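Local coordinates for putative uncharacterized protein (Trichoplax adhaerens, PDB 5OI9) that forms the N-terminal domain of a STIL-like protein and, as in its relatives, probably takes part in centriole assembly, perhaps by binding a CEP85-like partner, at residues K16-K21 and F310-F315; R49-S54 and D90-G95; R53-L58 and A172-D177; S274-Y279 and T294-V299. One frame throughout, in Å; residues are numbered along the deposited sequence.

Contact 1 (K16-K21 and F310-F315)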
loop_
_atom_site.group_PDB
_atom_site.type_symbol
_atom_site.label_atom_id
_atom_site.label_comp_id
_atom_site.label_asym_id
_atom_site.label_seq_id
_atom_site.Cartn_x
_atom_site.Cartn_y
_atom_site.Cartn_z
ATOM N N LYS A 16 -5.509 -29.156 -15.456
ATOM C CA LYS A 16 -4.562 -30.256 -15.320
ATOM C C LYS A 16 -3.133 -29.741 -15.197
ATOM O O LYS A 16 -2.174 -30.510 -15.293
ATOM C CB LYS A 16 -4.672 -31.212 -16.511
ATOM C CG LYS A 16 -5.994 -31.958 -16.592
ATOM C CD LYS A 16 -6.018 -32.909 -17.779
ATOM C CE LYS A 16 -7.331 -33.675 -17.844
ATOM N NZ LYS A 16 -7.393 -34.588 -19.020
ATOM N N LEU A 17 -2.995 -28.430 -14.984
ATOM C CA LEU A 17 -1.664 -27.849 -14.858
ATOM C C LEU A 17 -1.009 -28.242 -13.539
ATOM O O LEU A 17 0.216 -28.398 -13.477
ATOM C CB LEU A 17 -1.744 -26.328 -14.998
ATOM C CG LEU A 17 -2.442 -25.829 -16.266
ATOM C CD1 LEU A 17 -2.315 -24.318 -16.409
ATOM C CD2 LEU A 17 -1.901 -26.536 -17.502
ATOM N N TRP A 18 -1.803 -28.410 -12.485
ATOM C CA TRP A 18 -1.303 -28.919 -11.214
ATOM C C TRP A 18 -2.474 -29.508 -10.439
ATOM O O TRP A 18 -3.634 -29.385 -10.838
ATOM C CB TRP A 18 -0.592 -27.828 -10.401
ATOM C CG TRP A 18 -1.458 -26.649 -10.071
ATOM C CD1 TRP A 18 -2.367 -26.557 -9.057
ATOM C CD2 TRP A 18 -1.486 -25.389 -10.751
ATOM N NE1 TRP A 18 -2.966 -25.320 -9.069
ATOM C CE2 TRP A 18 -2.442 -24.585 -10.100
ATOM C CE3 TRP A 18 -0.797 -24.864 -11.849
ATOM C CZ2 TRP A 18 -2.728 -23.283 -10.512
ATOM C CZ3 TRP A 18 -1.081 -23.572 -12.255
ATOM C CH2 TRP A 18 -2.038 -22.797 -11.586
ATOM N N ASP A 19 -2.150 -30.155 -9.323
ATOM C CA ASP A 19 -3.151 -30.739 -8.439
ATOM C C ASP A 19 -3.614 -29.694 -7.431
ATOM O O ASP A 19 -2.794 -29.080 -6.744
ATOM C CB ASP A 19 -2.582 -31.963 -7.718
ATOM C CG ASP A 19 -3.580 -32.599 -6.772
ATOM O OD1 ASP A 19 -4.799 -32.400 -6.957
ATOM O OD2 ASP A 19 -3.142 -33.295 -5.832
ATOM N N SER A 20 -4.930 -29.505 -7.340
ATOM C CA SER A 20 -5.510 -28.454 -6.515
ATOM C C SER A 20 -6.043 -28.957 -5.179
ATOM O O SER A 20 -6.668 -28.180 -4.450
ATOM C CB SER A 20 -6.633 -27.747 -7.278
ATOM O OG SER A 20 -6.108 -26.930 -8.309
ATOM N N LYS A 21 -5.821 -30.227 -4.843
ATOM C CA LYS A 21 -6.316 -30.755 -3.578
ATOM C C LYS A 21 -5.701 -29.995 -2.408
ATOM O O LYS A 21 -4.482 -29.818 -2.336
ATOM C CB LYS A 21 -6.004 -32.248 -3.462
ATOM C CG LYS A 21 -6.529 -32.883 -2.182
ATOM C CD LYS A 21 -6.233 -34.373 -2.126
ATOM C CE LYS A 21 -6.775 -34.995 -0.846
ATOM N NZ LYS A 21 -6.520 -36.460 -0.783
ATOM N N PHE A 310 3.944 -23.896 -1.951
ATOM C CA PHE A 310 3.050 -23.773 -3.094
ATOM C C PHE A 310 1.627 -23.549 -2.605
ATOM O O PHE A 310 1.143 -24.280 -1.732
ATOM C CB PHE A 310 3.126 -25.015 -3.984
ATOM C CG PHE A 310 4.449 -25.180 -4.680
ATOM C CD1 PHE A 310 5.544 -25.691 -4.006
ATOM C CD2 PHE A 310 4.597 -24.823 -6.013
ATOM C CE1 PHE A 310 6.761 -25.842 -4.642
ATOM C CE2 PHE A 310 5.812 -24.974 -6.655
ATOM C CZ PHE A 310 6.895 -25.484 -5.966
ATOM N N TRP A 311 0.968 -22.535 -3.163
ATOM C CA TRP A 311 -0.401 -22.188 -2.817
ATOM C C TRP A 311 -1.210 -21.966 -4.084
ATOM O O TRP A 311 -0.691 -21.467 -5.086
ATOM C CB TRP A 311 -0.469 -20.912 -1.964
ATOM C CG TRP A 311 0.248 -20.983 -0.658
ATOM C CD1 TRP A 311 1.598 -20.937 -0.457
ATOM C CD2 TRP A 311 -0.348 -21.088 0.639
ATOM N NE1 TRP A 311 1.879 -21.011 0.887
ATOM C CE2 TRP A 311 0.701 -21.106 1.581
ATOM C CE3 TRP A 311 -1.667 -21.167 1.096
ATOM C CZ2 TRP A 311 0.471 -21.207 2.951
ATOM C CZ3 TRP A 311 -1.893 -21.261 2.455
ATOM C CH2 TRP A 311 -0.830 -21.283 3.368
ATOM N N GLU A 312 -2.487 -22.334 -4.033
ATOM C CA GLU A 312 -3.452 -21.934 -5.049
ATOM C C GLU A 312 -4.283 -20.786 -4.493
ATOM O O GLU A 312 -4.983 -20.950 -3.487
ATOM C CB GLU A 312 -4.358 -23.092 -5.467
ATOM C CG GLU A 312 -5.401 -22.676 -6.503
ATOM C CD GLU A 312 -6.122 -23.855 -7.135
ATOM O OE1 GLU A 312 -7.325 -24.039 -6.856
ATOM O OE2 GLU A 312 -5.485 -24.594 -7.911
ATOM N N CYS A 313 -4.201 -19.629 -5.143
ATOM C CA CYS A 313 -4.895 -18.428 -4.703
ATOM C C CYS A 313 -6.079 -18.149 -5.615
ATOM O O CYS A 313 -6.011 -18.376 -6.827
ATOM C CB CYS A 313 -3.954 -17.224 -4.692
ATOM S SG CYS A 313 -2.432 -17.491 -3.768
ATOM N N SER A 314 -7.162 -17.648 -5.029
ATOM C CA SER A 314 -8.361 -17.334 -5.789
ATOM C C SER A 314 -9.032 -16.103 -5.208
ATOM O O SER A 314 -8.868 -15.778 -4.029
ATOM C CB SER A 314 -9.349 -18.508 -5.798
ATOM O OG SER A 314 -9.884 -18.729 -4.505
ATOM N N PHE A 315 -9.786 -15.413 -6.058
ATOM C CA PHE A 315 -10.652 -14.328 -5.630
ATOM C C PHE A 315 -11.922 -14.366 -6.461
ATOM O O PHE A 315 -11.870 -14.582 -7.675
ATOM C CB PHE A 315 -9.987 -12.958 -5.771
ATOM C CG PHE A 315 -10.921 -11.816 -5.507
ATOM C CD1 PHE A 315 -11.499 -11.656 -4.258
ATOM C CD2 PHE A 315 -11.241 -10.917 -6.509
ATOM C CE1 PHE A 315 -12.370 -10.613 -4.007
ATOM C CE2 PHE A 315 -12.110 -9.868 -6.264
ATOM C CZ PHE A 315 -12.677 -9.718 -5.013
#
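Glu312 reaches out from its strand and takes two side-chain hydrogen bonds from the N-terminal loop on one oxygen, OE2. The first comes from the indole of Trp18: NE1 lies 2.9 Å from Glu312 OE2, with an angle of 154° at the hydrogen. It uses the lone pair of OE2 that faces away from OE1, and the oxygen sits 17° out of the indole plane, at the N-H edge. Trp18 presents that edge with CG flanked by its own backbone N and carbonyl carbon. The second donor is the hydroxyl of Ser20, whose OG is 2.5 Å from Glu312 OE2, so short that the true length is doubtful. With CG anti to the backbone N (chi1 178°) and the chain extended beyond it, Glu312 spans a gap that leaves the nearest CA atoms, those of Ser20 and Glu312, 7.0 Å apart. If both bonds are real, they would probably favour negative charge on OE2. Between the two donors, Asp19 turns away, and its OD1 accepts from Lys21 N in an Asx turn. The loop precedes strand 27-29, while Glu312 belongs to strand 309-314, paired with strands 196-200 and 296-302; Trp18 lies against Ile297 and, on strand 256-264, Val257.

Contact 2 (R49-S54 and D90-G95); sequences RLAQRS and DRFDPG
Phe92 lays one face of its ring against the backbone of helix 45-61, where Ala51 meets it most squarely. Ala51 CA stands 3.7 Å from the centroid of the Phe92 ring and 17° off the normal, a CH-pi contact, while Ala51 CB touches the rim at Phe92 CD1, 3.5 Å away. A chi1 of 165° swings the phenyl group to the far side from its own backbone N and carries it out from the strand to the helix. On the other face lies the backbone N of Pro94, so the ring is held between the helix and its own chain. Helix 49-54 and strand 90-93 run nearly parallel, 17° apart and 8.1 Å between axes: a helix packed along a strand of the larger mixed sheet, where Asp90 and Arg91 form a classic beta bulge opposite Leu74. Phe71 of the adjoining strand 69-79 meets the Phe92 ring edge-to-face. Ser54, one helical turn beyond Leu50, comes at the ring obliquely, its OG 3.1 Å from Phe92 CE2. That hydroxyl is turned back to the helix and donates to the carbonyl of Leu50, with Ser54 OG 2.9 Å from Leu50 O. The same oxygen accepts from Ser54 N on the opposite face of its carbonyl plane, and it also lies over the Phe92 ring. Leu50 adds CB, 4.1 Å from Phe92 CD2.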
loop_
_atom_site.group_PDB
_atom_site.type_symbol
_atom_site.label_atom_id
_atom_site.label_comp_id
_atom_site.label_asym_id
_atom_site.label_seq_id
_atom_site.Cartn_x
_atom_site.Cartn_y
_atom_site.Cartn_z
ATOM N N ARG A 49 4.175 21.634 11.676
ATOM C CA ARG A 49 4.544 23.028 11.902
ATOM C C ARG A 49 5.047 23.679 10.617
ATOM O O ARG A 49 4.709 24.831 10.324
ATOM C CB ARG A 49 5.596 23.125 13.006
ATOM C CG ARG A 49 6.003 24.554 13.346
ATOM C CD ARG A 49 7.091 24.599 14.411
ATOM N NE ARG A 49 6.612 24.135 15.710
ATOM C CZ ARG A 49 6.038 24.919 16.618
ATOM N NH1 ARG A 49 5.868 26.210 16.370
ATOM N NH2 ARG A 49 5.633 24.411 17.774
ATOM N N LEU A 50 5.851 22.951 9.834
ATOM C CA LEU A 50 6.295 23.470 8.543
ATOM C C LEU A 50 5.122 23.647 7.587
ATOM O O LEU A 50 5.059 24.640 6.852
ATOM C CB LEU A 50 7.343 22.540 7.933
ATOM C CG LEU A 50 8.680 22.400 8.658
ATOM C CD1 LEU A 50 9.518 21.316 8.003
ATOM C CD2 LEU A 50 9.428 23.722 8.667
ATOM N N ALA A 51 4.186 22.695 7.581
ATOM C CA ALA A 51 3.013 22.812 6.721
ATOM C C ALA A 51 2.187 24.037 7.088
ATOM O O ALA A 51 1.774 24.809 6.214
ATOM C CB ALA A 51 2.164 21.543 6.814
ATOM N N GLN A 52 1.934 24.231 8.383
ATOM C CA GLN A 52 1.156 25.388 8.812
ATOM C C GLN A 52 1.917 26.683 8.561
ATOM O O GLN A 52 1.321 27.693 8.169
ATOM C CB GLN A 52 0.784 25.251 10.290
ATOM C CG GLN A 52 -0.210 26.287 10.793
ATOM C CD GLN A 52 0.433 27.630 11.088
ATOM O OE1 GLN A 52 1.577 27.698 11.535
ATOM N NE2 GLN A 52 -0.294 28.705 10.822
ATOM N N ARG A 53 3.233 26.672 8.785
ATOM C CA ARG A 53 4.041 27.863 8.539
ATOM C C ARG A 53 3.961 28.284 7.078
ATOM O O ARG A 53 3.711 29.455 6.769
ATOM C CB ARG A 53 5.492 27.603 8.951
ATOM C CG ARG A 53 6.428 28.780 8.738
ATOM C CD ARG A 53 7.850 28.446 9.171
ATOM N NE ARG A 53 8.421 27.349 8.394
ATOM C CZ ARG A 53 9.088 27.507 7.254
ATOM N NH1 ARG A 53 9.270 28.721 6.752
ATOM N NH2 ARG A 53 9.570 26.450 6.614
ATOM N N SER A 54 4.161 27.332 6.162
ATOM C CA SER A 54 4.081 27.643 4.739
ATOM C C SER A 54 2.681 28.102 4.354
ATOM O O SER A 54 2.521 29.035 3.558
ATOM C CB SER A 54 4.491 26.423 3.917
ATOM O OG SER A 54 5.749 25.931 4.342
ATOM N N ASP A 90 6.762 12.355 8.178
ATOM C CA ASP A 90 7.706 13.263 8.820
ATOM C C ASP A 90 8.265 14.334 7.886
ATOM O O ASP A 90 9.233 15.008 8.258
ATOM C CB ASP A 90 8.869 12.473 9.433
ATOM C CG ASP A 90 9.718 11.773 8.387
ATOM O OD1 ASP A 90 9.195 11.480 7.290
ATOM O OD2 ASP A 90 10.908 11.514 8.659
ATOM N N ARG A 91 7.696 14.523 6.698
ATOM C CA ARG A 91 8.227 15.490 5.748
ATOM C C ARG A 91 7.093 16.272 5.107
ATOM O O ARG A 91 6.106 15.685 4.654
ATOM C CB ARG A 91 9.061 14.801 4.663
ATOM C CG ARG A 91 10.455 14.402 5.107
ATOM C CD ARG A 91 11.077 13.469 4.092
ATOM N NE ARG A 91 10.389 12.182 4.073
ATOM C CZ ARG A 91 10.269 11.416 2.995
ATOM N NH1 ARG A 91 10.779 11.813 1.836
ATOM N NH2 ARG A 91 9.625 10.258 3.073
ATOM N N PHE A 92 7.243 17.592 5.075
ATOM C CA PHE A 92 6.331 18.474 4.366
ATOM C C PHE A 92 6.940 18.863 3.026
ATOM O O PHE A 92 8.150 19.085 2.922
ATOM C CB PHE A 92 6.028 19.729 5.186
ATOM C CG PHE A 92 5.391 20.833 4.393
ATOM C CD1 PHE A 92 4.063 20.749 4.008
ATOM C CD2 PHE A 92 6.120 21.953 4.029
ATOM C CE1 PHE A 92 3.475 21.762 3.278
ATOM C CE2 PHE A 92 5.537 22.969 3.298
ATOM C CZ PHE A 92 4.212 22.875 2.922
ATOM N N ASP A 93 6.097 18.944 2.005
ATOM C CA ASP A 93 6.549 19.263 0.657
ATOM C C ASP A 93 5.498 20.119 -0.037
ATOM O O ASP A 93 4.386 19.644 -0.304
ATOM C CB ASP A 93 6.816 17.979 -0.132
ATOM C CG ASP A 93 7.380 18.244 -1.517
ATOM O OD1 ASP A 93 7.781 19.395 -1.797
ATOM O OD2 ASP A 93 7.421 17.295 -2.327
ATOM N N PRO A 94 5.805 21.384 -0.334
ATOM C CA PRO A 94 4.814 22.231 -1.021
ATOM C C PRO A 94 4.457 21.726 -2.404
ATOM O O PRO A 94 3.334 21.957 -2.870
ATOM C CB PRO A 94 5.505 23.603 -1.083
ATOM C CG PRO A 94 6.596 23.543 -0.057
ATOM C CD PRO A 94 7.043 22.115 -0.027
ATOM N N GLY A 95 5.379 21.041 -3.076
ATOM C CA GLY A 95 5.120 20.481 -4.382
ATOM C C GLY A 95 5.438 21.444 -5.513
ATOM O O GLY A 95 5.650 22.643 -5.323
#

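Contact 3 (R53-L58 and A172-D177); sequences RSAYQL and ATYYVD
Tyr56 and Tyr174 cross at about a right angle, with Tyr56 CD1 at the edge of the Tyr174 ring, near its plane and 3.8 Å from Tyr174 CE2. The face of the Tyr56 ring is given to Val176 instead: Val176 CG2 stands above its centre, 4.2 Å from the centroid and only 8° off the normal, a CH-pi contact. Tyr174, its CG between the backbone N and carbonyl carbon (chi1 69°), projects from strand 167-176 under helix 45-61, and its far end comes up to Ala55, whose CB is 4.1 Å from Tyr174 CZ. Helix and strand cross here at -66°, their axes 10.3 Å apart; Tyr174 meets both Ala55 and Tyr56, while Val176 meets Tyr56. Met124 of strand 118-126 and Phe71 of strand 69-79 also touch Ala55, placing the helix across the larger sheet. Even Tyr174 OH, 3.5 Å from Ala55 O, makes no hydrogen bond to it, so between these two segments the contact depends on shape and close fit rather than directional bonds.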
loop_
_atom_site.group_PDB
_atom_site.type_symbol
_atom_site.label_atom_id
_atom_site.label_comp_id
_atom_site.label_asym_id
_atom_site.label_seq_id
_atom_site.Cartn_x
_atom_site.Cartn_y
_atom_site.Cartn_z
ATOM N N ARG A 53 3.233 26.672 8.785
ATOM C CA ARG A 53 4.041 27.863 8.539
ATOM C C ARG A 53 3.961 28.284 7.078
ATOM O O ARG A 53 3.711 29.455 6.769
ATOM C CB ARG A 53 5.492 27.603 8.951
ATOM C CG ARG A 53 6.428 28.780 8.738
ATOM C CD ARG A 53 7.850 28.446 9.171
ATOM N NE ARG A 53 8.421 27.349 8.394
ATOM C CZ ARG A 53 9.088 27.507 7.254
ATOM N NH1 ARG A 53 9.270 28.721 6.752
ATOM N NH2 ARG A 53 9.570 26.450 6.614
ATOM N N SER A 54 4.161 27.332 6.162
ATOM C CA SER A 54 4.081 27.643 4.739
ATOM C C SER A 54 2.681 28.102 4.354
ATOM O O SER A 54 2.521 29.035 3.558
ATOM C CB SER A 54 4.491 26.423 3.917
ATOM O OG SER A 54 5.749 25.931 4.342
ATOM N N ALA A 55 1.655 27.463 4.917
ATOM C CA ALA A 55 0.282 27.823 4.583
ATOM C C ALA A 55 -0.057 29.228 5.064
ATOM O O ALA A 55 -0.735 29.985 4.359
ATOM C CB ALA A 55 -0.688 26.805 5.184
ATOM N N TYR A 56 0.410 29.595 6.260
ATOM C CA TYR A 56 0.011 30.869 6.848
ATOM C C TYR A 56 0.662 32.045 6.129
ATOM O O TYR A 56 0.044 33.106 5.984
ATOM C CB TYR A 56 0.354 30.892 8.336
ATOM C CG TYR A 56 -0.265 32.054 9.074
ATOM C CD1 TYR A 56 -1.642 32.234 9.083
ATOM C CD2 TYR A 56 0.520 32.967 9.764
ATOM C CE1 TYR A 56 -2.220 33.294 9.753
ATOM C CE2 TYR A 56 -0.050 34.032 10.440
ATOM C CZ TYR A 56 -1.421 34.189 10.431
ATOM O OH TYR A 56 -1.998 35.243 11.100
ATOM N N GLN A 57 1.908 31.881 5.680
ATOM C CA GLN A 57 2.558 32.941 4.917
ATOM C C GLN A 57 1.793 33.231 3.632
ATOM O O GLN A 57 1.499 34.390 3.318
ATOM C CB GLN A 57 4.008 32.560 4.608
ATOM C CG GLN A 57 4.927 32.564 5.819
ATOM C CD GLN A 57 6.392 32.647 5.439
ATOM O OE1 GLN A 57 6.786 32.241 4.344
ATOM N NE2 GLN A 57 7.208 33.186 6.339
ATOM N N LEU A 58 1.446 32.181 2.884
ATOM C CA LEU A 58 0.713 32.365 1.635
ATOM C C LEU A 58 -0.622 33.066 1.870
ATOM O O LEU A 58 -0.976 34.003 1.148
ATOM C CB LEU A 58 0.501 31.012 0.953
ATOM C CG LEU A 58 1.730 30.378 0.299
ATOM C CD1 LEU A 58 1.497 28.894 0.070
ATOM C CD2 LEU A 58 2.046 31.077 -1.012
ATOM N N ALA A 172 -6.355 19.419 7.061
ATOM C CA ALA A 172 -5.901 20.133 8.250
ATOM C C ALA A 172 -6.560 21.501 8.297
ATOM O O ALA A 172 -6.417 22.296 7.365
ATOM C CB ALA A 172 -4.376 20.267 8.264
ATOM N N THR A 173 -7.282 21.778 9.372
ATOM C CA THR A 173 -7.828 23.106 9.623
ATOM C C THR A 173 -7.033 23.732 10.760
ATOM O O THR A 173 -6.918 23.137 11.838
ATOM C CB THR A 173 -9.314 23.034 9.962
ATOM O OG1 THR A 173 -10.012 22.381 8.894
ATOM C CG2 THR A 173 -9.882 24.427 10.138
ATOM N N TYR A 174 -6.465 24.909 10.516
ATOM C CA TYR A 174 -5.580 25.541 11.481
ATOM C C TYR A 174 -6.076 26.935 11.843
ATOM O O TYR A 174 -6.875 27.547 11.127
ATOM C CB TYR A 174 -4.137 25.623 10.961
ATOM C CG TYR A 174 -3.931 26.581 9.807
ATOM C CD1 TYR A 174 -4.279 26.223 8.513
ATOM C CD2 TYR A 174 -3.373 27.839 10.010
ATOM C CE1 TYR A 174 -4.088 27.088 7.456
ATOM C CE2 TYR A 174 -3.178 28.712 8.956
ATOM C CZ TYR A 174 -3.537 28.331 7.681
ATOM O OH TYR A 174 -3.346 29.196 6.628
ATOM N N TYR A 175 -5.581 27.427 12.975
ATOM C CA TYR A 175 -5.897 28.764 13.449
ATOM C C TYR A 175 -4.703 29.296 14.226
ATOM O O TYR A 175 -4.050 28.551 14.962
ATOM C CB TYR A 175 -7.150 28.768 14.330
ATOM C CG TYR A 175 -7.671 30.152 14.645
ATOM C CD1 TYR A 175 -8.450 30.846 13.728
ATOM C CD2 TYR A 175 -7.390 30.764 15.860
ATOM C CE1 TYR A 175 -8.932 32.111 14.007
ATOM C CE2 TYR A 175 -7.869 32.032 16.150
ATOM C CZ TYR A 175 -8.638 32.698 15.218
ATOM O OH TYR A 175 -9.118 33.957 15.499
ATOM N N VAL A 176 -4.416 30.583 14.046
ATOM C CA VAL A 176 -3.336 31.262 14.751
ATOM C C VAL A 176 -3.938 32.403 15.556
ATOM O O VAL A 176 -4.677 33.231 15.010
ATOM C CB VAL A 176 -2.259 31.790 13.785
ATOM C CG1 VAL A 176 -1.192 32.559 14.550
ATOM C CG2 VAL A 176 -1.637 30.653 13.013
ATOM N N ASP A 177 -3.637 32.434 16.853
ATOM C CA ASP A 177 -3.932 33.594 17.682
ATOM C C ASP A 177 -2.656 34.032 18.386
ATOM O O ASP A 177 -1.569 33.554 18.051
ATOM C CB ASP A 177 -5.045 33.288 18.690
ATOM C CG ASP A 177 -4.815 31.994 19.442
ATOM O OD1 ASP A 177 -3.766 31.865 20.108
ATOM O OD2 ASP A 177 -5.692 31.107 19.372
#

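Contact 4 (S274-Y279 and T294-V299); sequences SACMRY and TGFILV
Phe296 is met in two quite different ways by one helix: a tyrosine over its face and a cysteine at its edge. The setting is a beta-alpha-beta unit, strand 256-264, helix 270-281 and strand 296-302, in which the helix covers the two parallel strands. Tyr279 CD2 sits over the centre of the Phe296 ring, 4.0 Å above the plane, and its neighbour Tyr279 CE2 is 3.9 Å from Phe296 CG. The planes stand at 46° with centroids 5.2 Å apart, an oblique aromatic pair in which the two side chains run alongside one another, pointing opposite ways. A chi1 of 61° tucks the Phe296 ring back over its own backbone, beside the helix. Tyr279 also touches Leu256 and Ile259 of the first strand, and its hydroxyl is hydrogen-bonded to the backbone O of Arg290, so the buried polar end is satisfied while the ring stays in apolar company. One turn earlier on the helix, Cys276 touches the rim of Phe296 at CZ and CE1. Its SG makes a sulfur-aromatic contact 5.2 Å from the ring centroid and 79° off the normal, and Cys276 CB lies in the ring plane, 3.9 Å from Phe296 CZ.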
loop_
_atom_site.group_PDB
_atom_site.type_symbol
_atom_site.label_atom_id
_atom_site.label_comp_id
_atom_site.label_asym_id
_atom_site.label_seq_id
_atom_site.Cartn_x
_atom_site.Cartn_y
_atom_site.Cartn_z
ATOM N N SER A 274 -0.323 -8.050 -1.772
ATOM C CA SER A 274 -0.108 -6.979 -2.739
ATOM C C SER A 274 0.289 -7.535 -4.100
ATOM O O SER A 274 -0.159 -7.035 -5.139
ATOM C CB SER A 274 0.957 -6.013 -2.222
ATOM O OG SER A 274 0.557 -5.418 -0.997
ATOM N N ALA A 275 1.128 -8.576 -4.114
ATOM C CA ALA A 275 1.495 -9.207 -5.377
ATOM C C ALA A 275 0.292 -9.887 -6.020
ATOM O O ALA A 275 0.103 -9.798 -7.239
ATOM C CB ALA A 275 2.630 -10.204 -5.151
ATOM N N CYS A 276 -0.537 -10.559 -5.214
ATOM C CA CYS A 276 -1.748 -11.186 -5.739
ATOM C C CYS A 276 -2.676 -10.155 -6.370
ATOM O O CYS A 276 -3.184 -10.357 -7.480
ATOM C CB CYS A 276 -2.476 -11.941 -4.625
ATOM S SG CYS A 276 -1.568 -13.343 -3.938
HETATM N N MSE A 277 -2.915 -9.046 -5.672
HETATM C CA MSE A 277 -3.772 -7.979 -6.178
HETATM C C MSE A 277 -3.234 -7.407 -7.477
HETATM O O MSE A 277 -3.975 -7.202 -8.441
HETATM C CB MSE A 277 -3.905 -6.862 -5.141
HETATM C CG MSE A 277 -4.668 -7.282 -3.908
HETATM SE SE MSE A 277 -6.495 -7.792 -4.327
HETATM C CE MSE A 277 -7.226 -6.000 -4.498
ATOM N N ARG A 278 -1.927 -7.153 -7.484
ATOM C CA ARG A 278 -1.276 -6.623 -8.676
ATOM C C ARG A 278 -1.446 -7.564 -9.864
ATOM O O ARG A 278 -1.711 -7.116 -10.986
ATOM C CB ARG A 278 0.201 -6.382 -8.383
ATOM C CG ARG A 278 0.974 -5.832 -9.549
ATOM C CD ARG A 278 0.541 -4.416 -9.894
ATOM N NE ARG A 278 1.268 -3.947 -11.066
ATOM C CZ ARG A 278 2.497 -3.449 -11.023
ATOM N NH1 ARG A 278 3.130 -3.344 -9.861
ATOM N NH2 ARG A 278 3.093 -3.053 -12.139
ATOM N N TYR A 279 -1.300 -8.872 -9.636
ATOM C CA TYR A 279 -1.493 -9.841 -10.714
ATOM C C TYR A 279 -2.940 -9.851 -11.195
ATOM O O TYR A 279 -3.200 -9.891 -12.404
ATOM C CB TYR A 279 -1.069 -11.233 -10.243
ATOM C CG TYR A 279 -1.257 -12.332 -11.267
ATOM C CD1 TYR A 279 -0.407 -12.445 -12.362
ATOM C CD2 TYR A 279 -2.273 -13.269 -11.129
ATOM C CE1 TYR A 279 -0.570 -13.453 -13.295
ATOM C CE2 TYR A 279 -2.443 -14.284 -12.056
ATOM C CZ TYR A 279 -1.591 -14.370 -13.138
ATOM O OH TYR A 279 -1.761 -15.375 -14.065
ATOM N N THR A 294 -10.242 -19.011 -11.822
ATOM C CA THR A 294 -9.777 -20.385 -11.939
ATOM C C THR A 294 -8.884 -20.802 -10.780
ATOM O O THR A 294 -8.679 -22.002 -10.569
ATOM C CB THR A 294 -9.015 -20.573 -13.254
ATOM O OG1 THR A 294 -7.814 -19.789 -13.225
ATOM C CG2 THR A 294 -9.869 -20.129 -14.428
ATOM N N GLY A 295 -8.364 -19.845 -10.019
ATOM C CA GLY A 295 -7.302 -20.131 -9.080
ATOM C C GLY A 295 -5.962 -20.009 -9.773
ATOM O O GLY A 295 -5.796 -20.505 -10.891
ATOM N N PHE A 296 -5.007 -19.332 -9.147
ATOM C CA PHE A 296 -3.679 -19.185 -9.717
ATOM C C PHE A 296 -2.648 -19.599 -8.680
ATOM O O PHE A 296 -2.941 -19.695 -7.485
ATOM C CB PHE A 296 -3.417 -17.752 -10.213
ATOM C CG PHE A 296 -3.485 -16.703 -9.137
ATOM C CD1 PHE A 296 -2.336 -16.285 -8.484
ATOM C CD2 PHE A 296 -4.693 -16.117 -8.798
ATOM C CE1 PHE A 296 -2.392 -15.309 -7.504
ATOM C CE2 PHE A 296 -4.757 -15.142 -7.819
ATOM C CZ PHE A 296 -3.605 -14.738 -7.171
ATOM N N ILE A 297 -1.446 -19.863 -9.150
ATOM C CA ILE A 297 -0.429 -20.473 -8.306
ATOM C C ILE A 297 0.447 -19.385 -7.708
ATOM O O ILE A 297 0.713 -18.349 -8.326
ATOM C CB ILE A 297 0.404 -21.511 -9.091
ATOM C CG1 ILE A 297 1.240 -22.362 -8.131
ATOM C CG2 ILE A 297 1.293 -20.824 -10.124
ATOM C CD1 ILE A 297 1.750 -23.649 -8.736
ATOM N N LEU A 298 0.873 -19.619 -6.471
ATOM C CA LEU A 298 1.856 -18.785 -5.796
ATOM C C LEU A 298 3.002 -19.681 -5.357
ATOM O O LEU A 298 2.793 -20.628 -4.595
ATOM C CB LEU A 298 1.242 -18.062 -4.593
ATOM C CG LEU A 298 2.225 -17.507 -3.557
ATOM C CD1 LEU A 298 3.071 -16.387 -4.145
ATOM C CD2 LEU A 298 1.469 -17.027 -2.324
ATOM N N VAL A 299 4.199 -19.401 -5.861
ATOM C CA VAL A 299 5.416 -20.069 -5.419
ATOM C C VAL A 299 6.072 -19.143 -4.406
ATOM O O VAL A 299 6.586 -18.079 -4.764
ATOM C CB VAL A 299 6.352 -20.386 -6.593
ATOM C CG1 VAL A 299 7.575 -21.140 -6.108
ATOM C CG2 VAL A 299 5.614 -21.194 -7.652
#

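In the fold
From the N terminus, the loop at 16-21 opens contact 1, which closes only at strand 309-314, so the other three contacts nest inside its span. Contacts 2 and 3 both start from helix 45-61 and share Arg53 and Ser54; contact 2 closes first, at 90-95, and contact 3 at 172-177, tying the helix to two strands of the larger sheet. Gln52 bridges them by touching Tyr174 and Val176. Contact 4 follows in series, closing a short loop that ties helix 270-281 to the seven-stranded sheet. It adjoins contact 1 through neighbouring strands 296-302 and 309-314, whereas contacts 1 and 2 have centres about 49 Å apart, on opposite sides of the chain's centre.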